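Local coordinates for protein aldehyde dehydrogenase (Staphylococcus aureus, PDB 6K10) that oxidises the aldehyde 4,4'-diaponeurosporen-4-al to 4,4'-diaponeurosporenoic acid with NAD+, a step in making the golden carotenoid staphyloxanthin, at residues 49-54 with 69-74; 123-128 with 155-160. The protein carries 1 engineered substitution. All coordinates share one frame; numbering follows the deposited sequence.

Contact 1: 49-54 with 69-74; sequences SDILEA and TEIGIT
Ile-71 reaches from helix 63-89 across to Ile-51 and Leu-52 on helix 48-59, and a single methyl group does most of the work. Ile-71 CD1 lies 3.6 Å from Leu-52 CD2 and 3.7 Å from Ile-51 CG2, so that two successive residues of one helix receive one side chain of the other. CG1 of Ile-71 adds a second point of touch with Ile-51 CG2, at 3.8 Å. The Leu-52 and Ile-71 side chains run at about a right angle, whereas the two isoleucines meet more slantwise. With its CG1 branch set opposite the carbonyl carbon (chi1 -59°) and the chain then extended, Ile-71 stretches straight out to deliver that methyl. Ile-44 of helix 30-46 packs against both isoleucines.

The isoleucines are buried, while Leu-52, partly exposed, forms the more open edge. On the exposed side of helix 48-59, Ser-49 OG gives a hydrogen bond of 3.0 Å to Glu-53 OE2, one turn on. Within helix 63-89, Thr-74 OG1 donates locally to Glu-70 O over 2.6 Å, almost in line with the carbonyl at 175°; the buried Glu-70 carboxylate finds partners beyond its own helix, Lys-61 by salt bridge. No hydrogen bond spans the two segments: the chemistry implies a small apolar contact, consistent with hydrophobic packing, that adds no polar tie between them.

Contact 2: 123-128 with 155-160; sequences YPFQLV and RVIKRL
The phenyl ring of Phe-125 is the flat group that meets the partner helix, and Ile-157 comes to it obliquely, CG1 lying 4.2 Å from ring atom CD2. The setting is the Rossmann-like part of the aldehyde dehydrogenase fold: helix 126-138 is the beta-alpha-beta crossover between parallel strands 104-118 and 141-145, and helix 151-164 leads on to strand 170-172. Elsewhere round the Phe-125 ring are Ile-51, Ile-44 and the ring of Phe-129, whose plane is turned by about 35°.

Ile-157 projects from helix 151-164 into the turn that leads into helix 126-138. Holding CG1 anti to the carbonyl carbon (chi1 -70°), with CD1 carried on in a fully extended line (chi2 180°), Ile-157 brings that methyl to Val-128 CG2 tip to tip at 4.0 Å. All the touching residues are buried. The side chain of Pro-124 is about 12 Å from that of Ser-251, an engineered residue at a predicted active-site position, and so is not in contact with it. The closest approach across the segments is that of Ile-157 CD1 to Pro-124 O, 3.5 Å.

In the fold
After helices 10-23 and 30-46, the chain runs through helices 48-59 and 63-89, and contact 1 closes the short, mostly helical excursion between them. Strand 104-118 follows, and then contact 2 closes a longer loop that takes in helix 126-138 and strand 141-145 before helix 151-164. The two closures stand in series, neither nested nor crossed, yet their centres lie only 9 Å apart. Residues of both meet directly: Glu-70 OE1 probably accepts hydrogen bonds from the backbone N of Phe-125 and of Gln-126, and Ile-51 packs on Val-156. Together they join the N-terminal helices to the crossover helices of the Rossmann-like sheet.

Contact 1: 49-54 with 69-74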
ATOM      1  N   SER A  49      -9.043 -10.401  33.326  1.00 22.83           N
ATOM      2  CA  SER A  49      -9.947 -11.476  33.718  1.00 27.72           C
ATOM      3  C   SER A  49     -11.228 -11.453  32.891  1.00 24.54           C
ATOM      4  O   SER A  49     -11.712 -12.504  32.455  1.00 26.73           O
ATOM      5  CB  SER A  49     -10.270 -11.374  35.209  1.00 33.71           C
ATOM      6  OG  SER A  49     -10.671 -12.632  35.721  1.00 38.78           O
ATOM      7  N   ASP A  50     -11.789 -10.262  32.661  1.00 22.30           N
ATOM      8  CA  ASP A  50     -13.016 -10.161  31.878  1.00 25.32           C
ATOM      9  C   ASP A  50     -12.787 -10.543  30.422  1.00 25.66           C
ATOM     10  O   ASP A  50     -13.677 -11.123  29.788  1.00 25.96           O
ATOM     11  CB  ASP A  50     -13.585  -8.743  31.969  1.00 32.26           C
ATOM     12  CG  ASP A  50     -13.461  -8.153  33.362  1.00 41.07           C
ATOM     13  OD1 ASP A  50     -12.334  -7.789  33.766  1.00 47.40           O
ATOM     14  OD2 ASP A  50     -14.492  -8.056  34.060  1.00 43.47           O
ATOM     15  N   ILE A  51     -11.613 -10.225  29.874  1.00 22.75           N
ATOM     16  CA  ILE A  51     -11.309 -10.614  28.499  1.00 22.38           C
ATOM     17  C   ILE A  51     -11.208 -12.130  28.389  1.00 24.99           C
ATOM     18  O   ILE A  51     -11.757 -12.739  27.464  1.00 25.40           O
ATOM     19  CB  ILE A  51     -10.019  -9.928  28.018  1.00 21.11           C
ATOM     20  CG1 ILE A  51     -10.174  -8.409  28.061  1.00 23.85           C
ATOM     21  CG2 ILE A  51      -9.677 -10.377  26.606  1.00 21.82           C
ATOM     22  CD1 ILE A  51      -8.854  -7.669  28.065  1.00 23.16           C
ATOM     23  N   LEU A  52     -10.496 -12.760  29.329  1.00 22.28           N
ATOM     24  CA  LEU A  52     -10.392 -14.217  29.325  1.00 21.93           C
ATOM     25  C   LEU A  52     -11.762 -14.868  29.466  1.00 21.70           C
ATOM     26  O   LEU A  52     -12.055 -15.865  28.797  1.00 22.63           O
ATOM     27  CB  LEU A  52      -9.462 -14.685  30.447  1.00 23.89           C
ATOM     28  CG  LEU A  52      -7.971 -14.367  30.316  1.00 24.83           C
ATOM     29  CD1 LEU A  52      -7.234 -14.741  31.595  1.00 24.20           C
ATOM     30  CD2 LEU A  52      -7.369 -15.094  29.124  1.00 25.29           C
ATOM     31  N   GLU A  53     -12.615 -14.317  30.334  1.00 22.76           N
ATOM     32  CA  GLU A  53     -13.959 -14.863  30.503  1.00 24.84           C
ATOM     33  C   GLU A  53     -14.764 -14.746  29.216  1.00 21.31           C
ATOM     34  O   GLU A  53     -15.451 -15.690  28.809  1.00 24.43           O
ATOM     35  CB  GLU A  53     -14.680 -14.147  31.645  1.00 26.29           C
ATOM     36  CG  GLU A  53     -14.301 -14.623  33.034  1.00 36.22           C
ATOM     37  CD  GLU A  53     -14.421 -13.524  34.074  1.00 43.87           C
ATOM     38  OE1 GLU A  53     -15.441 -12.803  34.065  1.00 46.74           O
ATOM     39  OE2 GLU A  53     -13.501 -13.389  34.909  1.00 48.52           O
ATOM     40  N   ALA A  54     -14.694 -13.582  28.565  1.00 23.28           N
ATOM     41  CA  ALA A  54     -15.461 -13.363  27.343  1.00 20.23           C
ATOM     42  C   ALA A  54     -14.985 -14.273  26.218  1.00 23.73           C
ATOM     43  O   ALA A  54     -15.803 -14.841  25.483  1.00 25.85           O
ATOM     44  CB  ALA A  54     -15.370 -11.895  26.928  1.00 21.63           C
ATOM     45  N   THR A  69      -2.478 -15.941  21.994  1.00 22.26           N
ATOM     46  CA  THR A  69      -2.973 -15.468  20.709  1.00 22.05           C
ATOM     47  C   THR A  69      -3.784 -14.182  20.779  1.00 25.00           C
ATOM     48  O   THR A  69      -4.096 -13.617  19.725  1.00 28.07           O
ATOM     49  CB  THR A  69      -3.827 -16.552  20.028  1.00 23.50           C
ATOM     50  OG1 THR A  69      -5.022 -16.776  20.788  1.00 27.42           O
ATOM     51  CG2 THR A  69      -3.048 -17.854  19.909  1.00 24.60           C
ATOM     52  N   GLU A  70      -4.146 -13.702  21.971  1.00 23.98           N
ATOM     53  CA  GLU A  70      -4.954 -12.489  22.044  1.00 24.89           C
ATOM     54  C   GLU A  70      -4.406 -11.469  23.038  1.00 22.87           C
ATOM     55  O   GLU A  70      -4.047 -10.355  22.645  1.00 24.64           O
ATOM     56  CB  GLU A  70      -6.410 -12.828  22.391  1.00 25.83           C
ATOM     57  CG  GLU A  70      -7.013 -13.944  21.548  1.00 28.02           C
ATOM     58  CD  GLU A  70      -8.222 -13.501  20.739  1.00 26.27           C
ATOM     59  OE1 GLU A  70      -8.379 -12.286  20.503  1.00 26.13           O
ATOM     60  OE2 GLU A  70      -9.013 -14.374  20.332  1.00 25.45           O
ATOM     61  N   ILE A  71      -4.332 -11.825  24.319  1.00 20.65           N
ATOM     62  CA  ILE A  71      -3.975 -10.839  25.340  1.00 23.51           C
ATOM     63  C   ILE A  71      -2.471 -10.610  25.383  1.00 20.72           C
ATOM     64  O   ILE A  71      -1.995  -9.479  25.220  1.00 19.85           O
ATOM     65  CB  ILE A  71      -4.504 -11.263  26.721  1.00 26.24           C
ATOM     66  CG1 ILE A  71      -6.021 -11.413  26.692  1.00 26.91           C
ATOM     67  CG2 ILE A  71      -4.087 -10.250  27.774  1.00 24.93           C
ATOM     68  CD1 ILE A  71      -6.607 -11.738  28.040  1.00 27.23           C
ATOM     69  N   GLY A  72      -1.704 -11.671  25.636  1.00 22.95           N
ATOM     70  CA  GLY A  72      -0.276 -11.504  25.854  1.00 22.81           C
ATOM     71  C   GLY A  72       0.440 -10.923  24.652  1.00 27.13           C
ATOM     72  O   GLY A  72       1.312 -10.061  24.792  1.00 28.55           O
ATOM     73  N   ILE A  73       0.082 -11.386  23.453  1.00 25.71           N
ATOM     74  CA  ILE A  73       0.717 -10.881  22.243  1.00 24.31           C
ATOM     75  C   ILE A  73       0.398  -9.404  22.043  1.00 21.58           C
ATOM     76  O   ILE A  73       1.218  -8.652  21.501  1.00 23.55           O
ATOM     77  CB  ILE A  73       0.292 -11.739  21.035  1.00 31.36           C
ATOM     78  CG1 ILE A  73       1.049 -11.326  19.774  1.00 35.62           C
ATOM     79  CG2 ILE A  73      -1.211 -11.661  20.814  1.00 31.40           C
ATOM     80  CD1 ILE A  73       1.111 -12.419  18.733  1.00 36.83           C
ATOM     81  N   THR A  74      -0.779  -8.959  22.490  1.00 20.06           N
ATOM     82  CA  THR A  74      -1.133  -7.547  22.383  1.00 20.51           C
ATOM     83  C   THR A  74      -0.338  -6.707  23.374  1.00 23.40           C
ATOM     84  O   THR A  74       0.201  -5.654  23.017  1.00 26.55           O
ATOM     85  CB  THR A  74      -2.636  -7.368  22.604  1.00 22.91           C
ATOM     86  OG1 THR A  74      -3.353  -8.087  21.592  1.00 23.25           O
ATOM     87  CG2 THR A  74      -3.023  -5.894  22.543  1.00 25.35           C
TER

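Contact 2: 123-128 with 155-160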
ATOM      1  N   TYR A 123     -10.420 -14.182  16.201  1.00 20.34           N
ATOM      2  CA  TYR A 123      -9.531 -13.628  17.218  1.00 21.09           C
ATOM      3  C   TYR A 123     -10.045 -12.226  17.514  1.00 19.83           C
ATOM      4  O   TYR A 123      -9.424 -11.221  17.140  1.00 18.60           O
ATOM      5  CB  TYR A 123      -8.071 -13.632  16.772  1.00 20.38           C
ATOM      6  CG  TYR A 123      -7.529 -15.031  16.582  1.00 21.29           C
ATOM      7  CD1 TYR A 123      -7.770 -15.732  15.408  1.00 21.16           C
ATOM      8  CD2 TYR A 123      -6.799 -15.659  17.582  1.00 24.86           C
ATOM      9  CE1 TYR A 123      -7.289 -17.012  15.229  1.00 20.43           C
ATOM     10  CE2 TYR A 123      -6.311 -16.941  17.411  1.00 22.29           C
ATOM     11  CZ  TYR A 123      -6.561 -17.613  16.233  1.00 21.98           C
ATOM     12  OH  TYR A 123      -6.080 -18.890  16.056  1.00 22.07           O
ATOM     13  N   PRO A 124     -11.193 -12.132  18.191  1.00 20.52           N
ATOM     14  CA  PRO A 124     -11.946 -10.869  18.205  1.00 20.57           C
ATOM     15  C   PRO A 124     -11.276  -9.772  19.000  1.00 21.72           C
ATOM     16  O   PRO A 124     -11.614  -8.597  18.808  1.00 20.76           O
ATOM     17  CB  PRO A 124     -13.286 -11.274  18.831  1.00 24.80           C
ATOM     18  CG  PRO A 124     -12.946 -12.442  19.705  1.00 24.36           C
ATOM     19  CD  PRO A 124     -11.824 -13.173  19.021  1.00 24.27           C
ATOM     20  N   PHE A 125     -10.338 -10.114  19.879  1.00 19.48           N
ATOM     21  CA  PHE A 125      -9.601  -9.126  20.655  1.00 22.01           C
ATOM     22  C   PHE A 125      -8.326  -8.708  19.925  1.00 22.51           C
ATOM     23  O   PHE A 125      -8.108  -7.518  19.680  1.00 22.82           O
ATOM     24  CB  PHE A 125      -9.299  -9.699  22.046  1.00 23.35           C
ATOM     25  CG  PHE A 125      -8.546  -8.766  22.948  1.00 25.78           C
ATOM     26  CD1 PHE A 125      -7.163  -8.783  22.984  1.00 23.50           C
ATOM     27  CD2 PHE A 125      -9.223  -7.886  23.775  1.00 24.21           C
ATOM     28  CE1 PHE A 125      -6.467  -7.931  23.817  1.00 24.32           C
ATOM     29  CE2 PHE A 125      -8.532  -7.032  24.615  1.00 24.60           C
ATOM     30  CZ  PHE A 125      -7.152  -7.055  24.636  1.00 23.61           C
ATOM     31  N   GLN A 126      -7.490  -9.683  19.553  1.00 20.75           N
ATOM     32  CA  GLN A 126      -6.225  -9.379  18.884  1.00 21.22           C
ATOM     33  C   GLN A 126      -6.439  -8.629  17.575  1.00 22.92           C
ATOM     34  O   GLN A 126      -5.686  -7.701  17.255  1.00 21.41           O
ATOM     35  CB  GLN A 126      -5.434 -10.667  18.643  1.00 24.71           C
ATOM     36  CG  GLN A 126      -4.467 -10.620  17.466  1.00 31.76           C
ATOM     37  CD  GLN A 126      -3.205  -9.831  17.753  1.00 35.57           C
ATOM     38  OE1 GLN A 126      -3.000  -9.338  18.863  1.00 39.97           O
ATOM     39  NE2 GLN A 126      -2.347  -9.709  16.747  1.00 31.02           N
ATOM     40  N   LEU A 127      -7.464  -9.004  16.813  1.00 20.46           N
ATOM     41  CA  LEU A 127      -7.690  -8.348  15.532  1.00 20.37           C
ATOM     42  C   LEU A 127      -8.324  -6.971  15.671  1.00 22.74           C
ATOM     43  O   LEU A 127      -8.439  -6.261  14.668  1.00 22.66           O
ATOM     44  CB  LEU A 127      -8.531  -9.248  14.628  1.00 19.42           C
ATOM     45  CG  LEU A 127      -7.827 -10.572  14.306  1.00 19.25           C
ATOM     46  CD1 LEU A 127      -8.782 -11.575  13.678  1.00 20.57           C
ATOM     47  CD2 LEU A 127      -6.630 -10.327  13.398  1.00 18.96           C
ATOM     48  N   VAL A 128      -8.741  -6.584  16.870  1.00 21.41           N
ATOM     49  CA  VAL A 128      -9.037  -5.183  17.152  1.00 21.03           C
ATOM     50  C   VAL A 128      -7.778  -4.419  17.545  1.00 21.18           C
ATOM     51  O   VAL A 128      -7.502  -3.339  17.014  1.00 21.63           O
ATOM     52  CB  VAL A 128     -10.124  -5.071  18.247  1.00 20.77           C
ATOM     53  CG1 VAL A 128     -10.115  -3.674  18.864  1.00 24.29           C
ATOM     54  CG2 VAL A 128     -11.504  -5.370  17.686  1.00 20.72           C
ATOM     55  N   ARG A 155     -18.469  -6.375  23.902  1.00 24.41           N
ATOM     56  CA  ARG A 155     -18.854  -5.491  24.999  1.00 24.80           C
ATOM     57  C   ARG A 155     -17.678  -5.194  25.917  1.00 24.66           C
ATOM     58  O   ARG A 155     -17.520  -4.061  26.388  1.00 25.37           O
ATOM     59  CB  ARG A 155     -19.999  -6.104  25.803  1.00 29.63           C
ATOM     60  CG  ARG A 155     -20.495  -5.221  26.949  1.00 37.89           C
ATOM     61  CD  ARG A 155     -20.708  -3.774  26.512  1.00 42.81           C
ATOM     62  NE  ARG A 155     -21.740  -3.645  25.485  1.00 45.73           N
ATOM     63  CZ  ARG A 155     -23.037  -3.860  25.675  1.00 48.83           C
ATOM     64  NH1 ARG A 155     -23.867  -3.696  24.655  1.00 50.27           N
ATOM     65  NH2 ARG A 155     -23.493  -4.226  26.867  1.00 48.55           N
ATOM     66  N   VAL A 156     -16.884  -6.215  26.237  1.00 26.22           N
ATOM     67  CA  VAL A 156     -15.701  -5.992  27.059  1.00 29.28           C
ATOM     68  C   VAL A 156     -14.770  -5.004  26.373  1.00 24.29           C
ATOM     69  O   VAL A 156     -14.180  -4.130  27.019  1.00 24.21           O
ATOM     70  CB  VAL A 156     -15.000  -7.329  27.358  1.00 30.72           C
ATOM     71  CG1 VAL A 156     -13.622  -7.089  27.947  1.00 33.29           C
ATOM     72  CG2 VAL A 156     -15.847  -8.167  28.302  1.00 28.02           C
ATOM     73  N   ILE A 157     -14.640  -5.119  25.049  1.00 24.27           N
ATOM     74  CA  ILE A 157     -13.816  -4.184  24.287  1.00 21.72           C
ATOM     75  C   ILE A 157     -14.394  -2.776  24.376  1.00 25.02           C
ATOM     76  O   ILE A 157     -13.668  -1.799  24.593  1.00 24.00           O
ATOM     77  CB  ILE A 157     -13.689  -4.658  22.827  1.00 23.04           C
ATOM     78  CG1 ILE A 157     -12.819  -5.916  22.751  1.00 22.85           C
ATOM     79  CG2 ILE A 157     -13.130  -3.552  21.945  1.00 23.26           C
ATOM     80  CD1 ILE A 157     -12.645  -6.457  21.345  1.00 24.44           C
ATOM     81  N   LYS A 158     -15.714  -2.654  24.215  1.00 25.20           N
ATOM     82  CA  LYS A 158     -16.351  -1.342  24.292  1.00 26.36           C
ATOM     83  C   LYS A 158     -16.203  -0.732  25.681  1.00 26.35           C
ATOM     84  O   LYS A 158     -15.890   0.457  25.812  1.00 28.44           O
ATOM     85  CB  LYS A 158     -17.827  -1.455  23.914  1.00 27.42           C
ATOM     86  CG  LYS A 158     -18.623  -0.191  24.178  1.00 30.56           C
ATOM     87  CD  LYS A 158     -19.469   0.191  22.980  1.00 31.47           C
ATOM     88  CE  LYS A 158     -20.178   1.511  23.216  1.00 32.89           C
ATOM     89  NZ  LYS A 158     -19.391   2.650  22.668  1.00 32.89           N
ATOM     90  N   ARG A 159     -16.435  -1.529  26.727  1.00 24.47           N
ATOM     91  CA  ARG A 159     -16.259  -1.046  28.095  1.00 27.21           C
ATOM     92  C   ARG A 159     -14.836  -0.552  28.318  1.00 29.97           C
ATOM     93  O   ARG A 159     -14.616   0.571  28.788  1.00 28.32           O
ATOM     94  CB  ARG A 159     -16.585  -2.163  29.088  1.00 27.56           C
ATOM     95  CG  ARG A 159     -18.063  -2.433  29.299  1.00 34.59           C
ATOM     96  CD  ARG A 159     -18.290  -3.158  30.622  1.00 41.21           C
ATOM     97  NE  ARG A 159     -18.334  -4.610  30.467  1.00 44.58           N
ATOM     98  CZ  ARG A 159     -17.507  -5.456  31.077  1.00 47.34           C
ATOM     99  NH1 ARG A 159     -17.625  -6.760  30.877  1.00 46.28           N
ATOM    100  NH2 ARG A 159     -16.558  -4.998  31.882  1.00 48.99           N
ATOM    101  N   LEU A 160     -13.858  -1.395  27.985  1.00 26.72           N
ATOM    102  CA  LEU A 160     -12.451  -1.053  28.150  1.00 26.95           C
ATOM    103  C   LEU A 160     -12.117   0.272  27.476  1.00 27.74           C
ATOM    104  O   LEU A 160     -11.507   1.161  28.082  1.00 26.77           O
ATOM    105  CB  LEU A 160     -11.596  -2.190  27.583  1.00 30.65           C
ATOM    106  CG  LEU A 160     -10.087  -2.163  27.783  1.00 34.78           C
ATOM    107  CD1 LEU A 160      -9.342  -1.316  26.750  1.00 34.29           C
ATOM    108  CD2 LEU A 160      -9.905  -1.607  29.153  1.00 37.94           C
TER